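Local structure of mbGIPC protein (Monosiga brevicollis, 6X1X) at residues V9-D14 and S39-V44; I53-G58 and T83-E88. The protein probably binds the C-terminal tails of partner proteins, this chain being the PDZ domain of a longer GIPC-family protein. All blocks are in the same frame, centred on the assembly; numbering follows the deposited sequence.

Interaction 1 (V9-D14 and S39-V44)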
ATOM      1  N   VAL A   9       7.069  -0.154  -4.777  1.00 15.23           N
ATOM      2  CA  VAL A   9       6.695  -1.539  -4.532  1.00 15.34           C
ATOM      3  C   VAL A   9       6.193  -2.088  -5.863  1.00 16.08           C
ATOM      4  O   VAL A   9       5.291  -1.505  -6.472  1.00 15.91           O
ATOM      5  CB  VAL A   9       5.606  -1.613  -3.451  1.00 19.62           C
ATOM      6  CG1 VAL A   9       5.146  -3.011  -3.251  1.00 29.45           C
ATOM      7  CG2 VAL A   9       6.129  -1.041  -2.139  1.00 26.06           C
ATOM      8  N   LYS A  10       6.791  -3.178  -6.342  1.00 15.62           N
ATOM      9  CA  LYS A  10       6.364  -3.819  -7.582  1.00 12.27           C
ATOM     10  C   LYS A  10       5.997  -5.256  -7.264  1.00  9.64           C
ATOM     11  O   LYS A  10       6.849  -6.023  -6.807  1.00 12.35           O
ATOM     12  CB  LYS A  10       7.451  -3.775  -8.655  1.00 14.20           C
ATOM     13  CG  LYS A  10       6.967  -4.255 -10.006  1.00 15.49           C
ATOM     14  CD  LYS A  10       7.804  -3.684 -11.143  1.00 28.58           C
ATOM     15  CE  LYS A  10       8.640  -4.759 -11.813  1.00 19.82           C
ATOM     16  NZ  LYS A  10       9.232  -4.294 -13.107  1.00 17.67           N
ATOM     17  N   VAL A  11       4.741  -5.616  -7.538  1.00 10.31           N
ATOM     18  CA  VAL A  11       4.078  -6.775  -6.948  1.00 13.10           C
ATOM     19  C   VAL A  11       3.335  -7.510  -8.048  1.00 10.16           C
ATOM     20  O   VAL A  11       2.739  -6.884  -8.927  1.00  7.78           O
ATOM     21  CB  VAL A  11       3.069  -6.331  -5.862  1.00 11.07           C
ATOM     22  CG1 VAL A  11       2.342  -7.514  -5.281  1.00 18.69           C
ATOM     23  CG2 VAL A  11       3.770  -5.597  -4.772  1.00 22.11           C
ATOM     24  N   ILE A  12       3.331  -8.833  -7.985  1.00 11.57           N
ATOM     25  CA  ILE A  12       2.481  -9.641  -8.853  1.00 10.11           C
ATOM     26  C   ILE A  12       1.230 -10.022  -8.076  1.00  7.67           C
ATOM     27  O   ILE A  12       1.312 -10.648  -7.013  1.00  7.51           O
ATOM     28  CB  ILE A  12       3.216 -10.886  -9.363  1.00 13.95           C
ATOM     29  CG1 ILE A  12       4.364 -10.458 -10.275  1.00 15.30           C
ATOM     30  CG2 ILE A  12       2.252 -11.783 -10.102  1.00 14.00           C
ATOM     31  CD1 ILE A  12       5.082 -11.604 -10.938  1.00 31.80           C
ATOM     32  N   LYS A  13       0.067  -9.659  -8.609  1.00  7.34           N
ATOM     33  CA  LYS A  13      -1.198  -9.995  -7.959  1.00  6.05           C
ATOM     34  C   LYS A  13      -1.585 -11.389  -8.428  1.00  6.39           C
ATOM     35  O   LYS A  13      -2.343 -11.556  -9.384  1.00  7.84           O
ATOM     36  CB  LYS A  13      -2.256  -8.956  -8.298  1.00  6.81           C
ATOM     37  CG  LYS A  13      -3.561  -9.179  -7.560  1.00  6.38           C
ATOM     38  CD  LYS A  13      -4.571  -8.081  -7.865  1.00  6.36           C
ATOM     39  CE  LYS A  13      -5.904  -8.390  -7.216  1.00  5.96           C
ATOM     40  NZ  LYS A  13      -6.956  -7.412  -7.600  1.00  5.51           N
ATOM     41  N   ASP A  14      -1.063 -12.412  -7.746  1.00  6.08           N
ATOM     42  CA  ASP A  14      -1.204 -13.783  -8.231  1.00  7.47           C
ATOM     43  C   ASP A  14      -2.522 -14.431  -7.843  1.00  6.87           C
ATOM     44  O   ASP A  14      -2.811 -15.537  -8.320  1.00 10.19           O
ATOM     45  CB  ASP A  14      -0.038 -14.659  -7.756  1.00  9.94           C
ATOM     46  CG  ASP A  14      -0.033 -14.867  -6.254  1.00 10.19           C
ATOM     47  OD1 ASP A  14      -0.888 -15.622  -5.754  1.00 12.11           O
ATOM     48  OD2 ASP A  14       0.839 -14.304  -5.565  1.00 11.85           O
ATOM     49  N   SER A  39       0.685 -13.636   3.240  1.00  6.85           N
ATOM     50  CA  SER A  39      -0.049 -13.047   2.132  1.00  6.52           C
ATOM     51  C   SER A  39       0.935 -12.504   1.112  1.00  5.21           C
ATOM     52  O   SER A  39       2.142 -12.417   1.358  1.00  5.94           O
ATOM     53  CB  SER A  39      -0.965 -11.914   2.609  1.00  6.30           C
ATOM     54  OG  SER A  39      -0.216 -10.808   3.100  1.00  5.74           O
ATOM     55  N   ILE A  40       0.402 -12.107  -0.041  1.00  5.12           N
ATOM     56  CA  ILE A  40       1.243 -11.468  -1.046  1.00  5.72           C
ATOM     57  C   ILE A  40       1.974 -10.276  -0.437  1.00  5.25           C
ATOM     58  O   ILE A  40       3.184 -10.102  -0.618  1.00  6.40           O
ATOM     59  CB  ILE A  40       0.395 -11.062  -2.262  1.00  5.20           C
ATOM     60  CG1 ILE A  40      -0.117 -12.309  -2.994  1.00  6.54           C
ATOM     61  CG2 ILE A  40       1.213 -10.195  -3.191  1.00  7.88           C
ATOM     62  CD1 ILE A  40      -1.180 -12.007  -4.031  1.00  6.88           C
ATOM     63  N   MET A  41       1.260  -9.440   0.315  0.52  5.20           N
ATOM     64  CA  MET A  41       1.900  -8.226   0.801  0.52  5.61           C
ATOM     65  C   MET A  41       2.775  -8.463   2.025  0.52  5.18           C
ATOM     66  O   MET A  41       3.729  -7.708   2.239  0.52  5.90           O
ATOM     67  CB  MET A  41       0.879  -7.109   1.002  0.52  6.53           C
ATOM     68  CG  MET A  41       0.199  -6.667  -0.304  0.52  6.10           C
ATOM     69  SD  MET A  41       1.266  -6.013  -1.620  0.52  8.32           S
ATOM     70  CE  MET A  41       2.026  -4.633  -0.773  0.52 12.97           C
ATOM     71  N   SER A  42       2.511  -9.497   2.828  1.00  4.95           N
ATOM     72  CA  SER A  42       3.463  -9.813   3.892  1.00  5.94           C
ATOM     73  C   SER A  42       4.810 -10.229   3.314  1.00  4.69           C
ATOM     74  O   SER A  42       5.850 -10.055   3.964  1.00  6.37           O
ATOM     75  CB  SER A  42       2.932 -10.889   4.832  1.00  6.01           C
ATOM     76  OG  SER A  42       2.951 -12.165   4.222  1.00  6.46           O
ATOM     77  N   ARG A  43       4.814 -10.749   2.089  1.00  5.07           N
ATOM     78  CA  ARG A  43       6.039 -11.195   1.437  1.00  6.21           C
ATOM     79  C   ARG A  43       6.768 -10.085   0.695  1.00  5.26           C
ATOM     80  O   ARG A  43       7.886 -10.315   0.203  1.00  6.48           O
ATOM     81  CB  ARG A  43       5.756 -12.373   0.499  1.00  6.93           C
ATOM     82  CG  ARG A  43       5.485 -13.659   1.254  1.00  9.48           C
ATOM     83  CD  ARG A  43       5.314 -14.844   0.323  1.00  9.71           C
ATOM     84  NE  ARG A  43       4.006 -14.878  -0.320  1.00  9.88           N
ATOM     85  CZ  ARG A  43       2.928 -15.419   0.234  1.00  8.62           C
ATOM     86  NH1 ARG A  43       2.998 -15.951   1.440  1.00  9.02           N
ATOM     87  NH2 ARG A  43       1.778 -15.422  -0.423  1.00 10.59           N
ATOM     88  N   VAL A  44       6.200  -8.888   0.618  1.00  5.73           N
ATOM     89  CA  VAL A  44       6.873  -7.777  -0.047  1.00  6.90           C
ATOM     90  C   VAL A  44       7.875  -7.161   0.925  1.00  6.81           C
ATOM     91  O   VAL A  44       7.514  -6.718   2.020  1.00  6.94           O
ATOM     92  CB  VAL A  44       5.858  -6.742  -0.548  1.00  7.21           C
ATOM     93  CG1 VAL A  44       6.574  -5.496  -1.039  1.00 11.26           C
ATOM     94  CG2 VAL A  44       4.992  -7.340  -1.656  1.00  7.18           C
TER
HETATM   95  O   HOH W   1       1.582 -15.565  -3.352  1.00 15.54           O
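Val-11 and Val-44, and further along Lys-13 and Ile-40, are nearest neighbours across the contact with CA atoms 7.5 Å apart, so strand residues 9-12 and the loop 39-44, whose last four residues form a type I turn, meet through side chains, with no direct hydrogen bond between them. Val-11 sits at the centre. Its CG1, anti to the backbone N (chi1 178°), reaches CG2 of Ile-40 at 3.6 Å, while its other branch, CG2, meets CG2 of Val-44 at 3.8 Å; the two valines cross at about a right angle. In the conformer described, bends at chi2 and chi3 fold the Met-41 chain back toward the strand and its sulfur touches both methyls, SD lying 4.0 Å from CG2 of Val-11. Two residues earlier, CG1 of Val-9, whose CB also points toward the loop, packs against CG1 of Val-44 at 3.6 Å. At the far end, the side chains of Asp-14 and Ile-40 run alongside each other in opposing senses, and OD2 of Asp-14 rests 3.4 Å from both CG1 and CD1 of Ile-40. That oxygen also accepts a hydrogen bond from a water, which in turn accepts one from NH2 of Arg-43, a bridge between opposite charges that do not meet directly. The segment 39-44 is tied internally: Ser-39 OG accepts from Ser-42 N, an ST motif, and Ser-42 OG accepts from Ser-39 N. Lys-13, at the centre of an inverse gamma turn, has its CB pointing away from the loop, and its extended chain carries NZ to the carbonyl oxygens of Leu-73 and Ile-76, at the C-terminal end of helix 66-75. Strand 6-12, outermost in its sheet, pairs along its side with strand 81-87, and Met-41 also touches Ile-35 of strand 31-35.

Interaction 2 (I53-G58 and T83-E88)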
ATOM      1  N   ILE A  53      -0.255   5.060   1.085  1.00  6.68           N
ATOM      2  CA  ILE A  53      -0.272   4.694  -0.326  1.00  6.42           C
ATOM      3  C   ILE A  53      -0.399   5.982  -1.127  1.00  6.32           C
ATOM      4  O   ILE A  53      -1.467   6.601  -1.171  1.00  7.99           O
ATOM      5  CB  ILE A  53      -1.396   3.701  -0.641  1.00  6.89           C
ATOM      6  CG1 ILE A  53      -1.189   2.428   0.175  1.00  7.58           C
ATOM      7  CG2 ILE A  53      -1.409   3.393  -2.139  1.00  8.90           C
ATOM      8  CD1 ILE A  53      -2.344   1.446   0.090  1.00 10.87           C
ATOM      9  N   ALA A  54       0.687   6.386  -1.775  1.00  6.07           N
ATOM     10  CA  ALA A  54       0.712   7.653  -2.493  1.00  6.49           C
ATOM     11  C   ALA A  54       0.250   7.520  -3.936  1.00  5.81           C
ATOM     12  O   ALA A  54      -0.406   8.431  -4.456  1.00  6.47           O
ATOM     13  CB  ALA A  54       2.122   8.247  -2.461  1.00  8.28           C
ATOM     14  N   LYS A  55       0.600   6.415  -4.589  1.00  5.56           N
ATOM     15  CA  LYS A  55       0.258   6.194  -5.988  1.00  5.11           C
ATOM     16  C   LYS A  55       0.094   4.704  -6.235  1.00  5.25           C
ATOM     17  O   LYS A  55       0.734   3.878  -5.584  1.00  6.01           O
ATOM     18  CB  LYS A  55       1.347   6.688  -6.951  1.00  7.23           C
ATOM     19  CG  LYS A  55       1.650   8.165  -6.881  1.00  8.23           C
ATOM     20  CD  LYS A  55       2.452   8.641  -8.079  1.00 11.42           C
ATOM     21  CE  LYS A  55       2.716  10.136  -7.969  1.00 15.64           C
ATOM     22  NZ  LYS A  55       3.530  10.649  -9.104  1.00 18.35           N
ATOM     23  N   ILE A  56      -0.747   4.374  -7.210  1.00  4.56           N
ATOM     24  CA  ILE A  56      -0.818   3.036  -7.779  1.00  5.02           C
ATOM     25  C   ILE A  56      -0.726   3.192  -9.284  1.00  4.75           C
ATOM     26  O   ILE A  56      -1.489   3.969  -9.869  1.00  5.05           O
ATOM     27  CB  ILE A  56      -2.123   2.314  -7.404  1.00  5.62           C
ATOM     28  CG1 ILE A  56      -2.175   2.043  -5.904  1.00  6.12           C
ATOM     29  CG2 ILE A  56      -2.260   1.019  -8.206  1.00  6.85           C
ATOM     30  CD1 ILE A  56      -3.576   1.695  -5.426  1.00  7.25           C
ATOM     31  N   ASN A  57       0.226   2.494  -9.901  1.00  5.54           N
ATOM     32  CA  ASN A  57       0.398   2.533 -11.354  1.00  6.51           C
ATOM     33  C   ASN A  57       0.436   3.967 -11.881  1.00  6.79           C
ATOM     34  O   ASN A  57      -0.162   4.292 -12.912  1.00  8.27           O
ATOM     35  CB  ASN A  57      -0.667   1.696 -12.059  1.00  7.78           C
ATOM     36  CG  ASN A  57      -0.486   0.223 -11.813  1.00  6.50           C
ATOM     37  OD1 ASN A  57       0.640  -0.246 -11.665  1.00  7.87           O
ATOM     38  ND2 ASN A  57      -1.590  -0.518 -11.760  1.00  9.30           N
ATOM     39  N   GLY A  58       1.137   4.836 -11.156  1.00  6.63           N
ATOM     40  CA  GLY A  58       1.325   6.213 -11.566  1.00  8.07           C
ATOM     41  C   GLY A  58       0.190   7.161 -11.245  1.00  7.15           C
ATOM     42  O   GLY A  58       0.334   8.369 -11.476  1.00  7.85           O
ATOM     43  N   THR A  83       2.499  -1.514  -9.702  0.50  6.76           N
ATOM     44  CA  THR A  83       3.430  -0.723  -8.915  0.50  8.31           C
ATOM     45  C   THR A  83       2.654   0.162  -7.950  0.50  7.44           C
ATOM     46  O   THR A  83       1.565   0.648  -8.264  0.50  8.85           O
ATOM     47  CB  THR A  83       4.347   0.109  -9.819  0.50  8.00           C
ATOM     48  OG1 THR A  83       5.175  -0.770 -10.589  0.50 10.49           O
ATOM     49  CG2 THR A  83       5.249   1.022  -9.003  0.50 17.37           C
ATOM     50  N   MET A  84       3.209   0.345  -6.757  1.00  7.98           N
ATOM     51  CA  MET A  84       2.583   1.149  -5.726  1.00  9.51           C
ATOM     52  C   MET A  84       3.686   1.957  -5.071  1.00 11.35           C
ATOM     53  O   MET A  84       4.741   1.408  -4.736  1.00 13.50           O
ATOM     54  CB  MET A  84       1.896   0.229  -4.714  1.00 12.36           C
ATOM     55  CG  MET A  84       1.063   0.939  -3.673  1.00 12.45           C
ATOM     56  SD  MET A  84       0.030  -0.251  -2.802  1.00 15.35           S
ATOM     57  CE  MET A  84       1.263  -1.342  -2.091  1.00 17.00           C
ATOM     58  N   ILE A  85       3.475   3.258  -4.942  1.00  9.55           N
ATOM     59  CA  ILE A  85       4.408   4.122  -4.238  1.00 10.23           C
ATOM     60  C   ILE A  85       3.890   4.274  -2.822  1.00  7.81           C
ATOM     61  O   ILE A  85       2.760   4.735  -2.611  1.00  8.13           O
ATOM     62  CB  ILE A  85       4.545   5.488  -4.924  1.00 11.11           C
ATOM     63  CG1 ILE A  85       4.950   5.310  -6.387  1.00 14.01           C
ATOM     64  CG2 ILE A  85       5.557   6.340  -4.185  1.00 13.80           C
ATOM     65  CD1 ILE A  85       6.284   4.629  -6.577  1.00 22.79           C
ATOM     66  N   CYS A  86       4.701   3.856  -1.859  1.00  8.72           N
ATOM     67  CA  CYS A  86       4.365   3.932  -0.450  1.00 10.52           C
ATOM     68  C   CYS A  86       5.294   4.931   0.222  1.00 10.12           C
ATOM     69  O   CYS A  86       6.454   5.086  -0.170  1.00 15.19           O
ATOM     70  CB  CYS A  86       4.495   2.559   0.211  1.00 11.57           C
ATOM     71  SG  CYS A  86       3.289   1.358  -0.409  1.00 14.19           S
ATOM     72  N   VAL A  87       4.768   5.633   1.220  1.00  9.03           N
ATOM     73  CA  VAL A  87       5.530   6.632   1.959  1.00  9.24           C
ATOM     74  C   VAL A  87       5.500   6.258   3.430  1.00  8.02           C
ATOM     75  O   VAL A  87       4.424   6.071   4.009  1.00  8.83           O
ATOM     76  CB  VAL A  87       4.975   8.050   1.745  1.00 10.23           C
ATOM     77  CG1 VAL A  87       5.819   9.060   2.498  1.00 12.02           C
ATOM     78  CG2 VAL A  87       4.938   8.387   0.263  1.00 17.59           C
ATOM     79  N   GLU A  88       6.666   6.137   4.022  1.00  8.17           N
ATOM     80  CA  GLU A  88       6.747   5.777   5.426  1.00 10.99           C
ATOM     81  C   GLU A  88       6.494   7.005   6.292  1.00  8.79           C
ATOM     82  O   GLU A  88       6.993   8.093   5.990  1.00 11.70           O
ATOM     83  CB  GLU A  88       8.136   5.241   5.747  1.00 14.47           C
ATOM     84  CG  GLU A  88       8.559   4.061   4.912  1.00 22.12           C
ATOM     85  CD  GLU A  88       9.772   3.359   5.486  1.00 32.90           C
ATOM     86  OE1 GLU A  88      10.126   3.647   6.650  1.00 35.02           O
ATOM     87  OE2 GLU A  88      10.367   2.519   4.777  1.00 21.77           O
TER
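Ile-85 is opposite two residues, Ala-54 and Lys-55, forming a classic beta bulge in the antiparallel pairing of strands 53-56 and 83-87, whose axes approach to 4.6 Å at 164°. Among the backbone bonds, Ile-85 O takes a short one from Ala-54 N (2.8 Å) and a weak one from Lys-55 N at 3.4 Å. Ile-85 N returns a bond to Lys-55 O, and Asn-57 N donates to Thr-83 O. A side-chain amide extends the ladder: Asn-57 OD1 accepts from Thr-83 N at 3.0 Å, almost straight at 173°, with the donor tilted from the plane of the amide carbonyl. CG of Asn-57 lies beside its backbone N (chi1 -69°), which brings the amide back to the strand although its CB points away. Apolar packing occupies both faces. On one, CG of Met-84 meets CG2 of Ile-53 at 3.8 Å, and Ile-56 lies alongside Met-84, pointing the same way; Val-69 of helix 66-75 touches both isoleucines. On the other, CB of Lys-55 lies against CG1 of Ile-85 (3.9 Å). At the bulge, CB of Ala-54 touches CG2 of Val-87. Backbone and amide bonds thus fix the register of the two strands, while Ile-53, Ile-56 and Met-84 make one face apolar and buried, its isoleucines against the helix.

Overall arrangement
Interactions 1 and 2 lie in series along the chain, their centres about 13 Å apart, and meet through strand 81-87, which lies between strands 6-12 and 52-56 in the antiparallel sheet of the PDZ fold. Val-9 O, 2.8 Å from Met-84 N, probably accepts a hydrogen bond that joins the two contacts; CE of Met-41, in the conformer described, lies 3.6 Å from CE of Met-84. In PDZ domains peptides generally bind between the second strand and the second helix, probably strand 20-23 and helix 66-75 here. Ile-56 of interaction 2 touches that helix also through Met-72 and Leu-73; a glycerol about 4 Å from the side chain of Val-11 probably came from crystallisation.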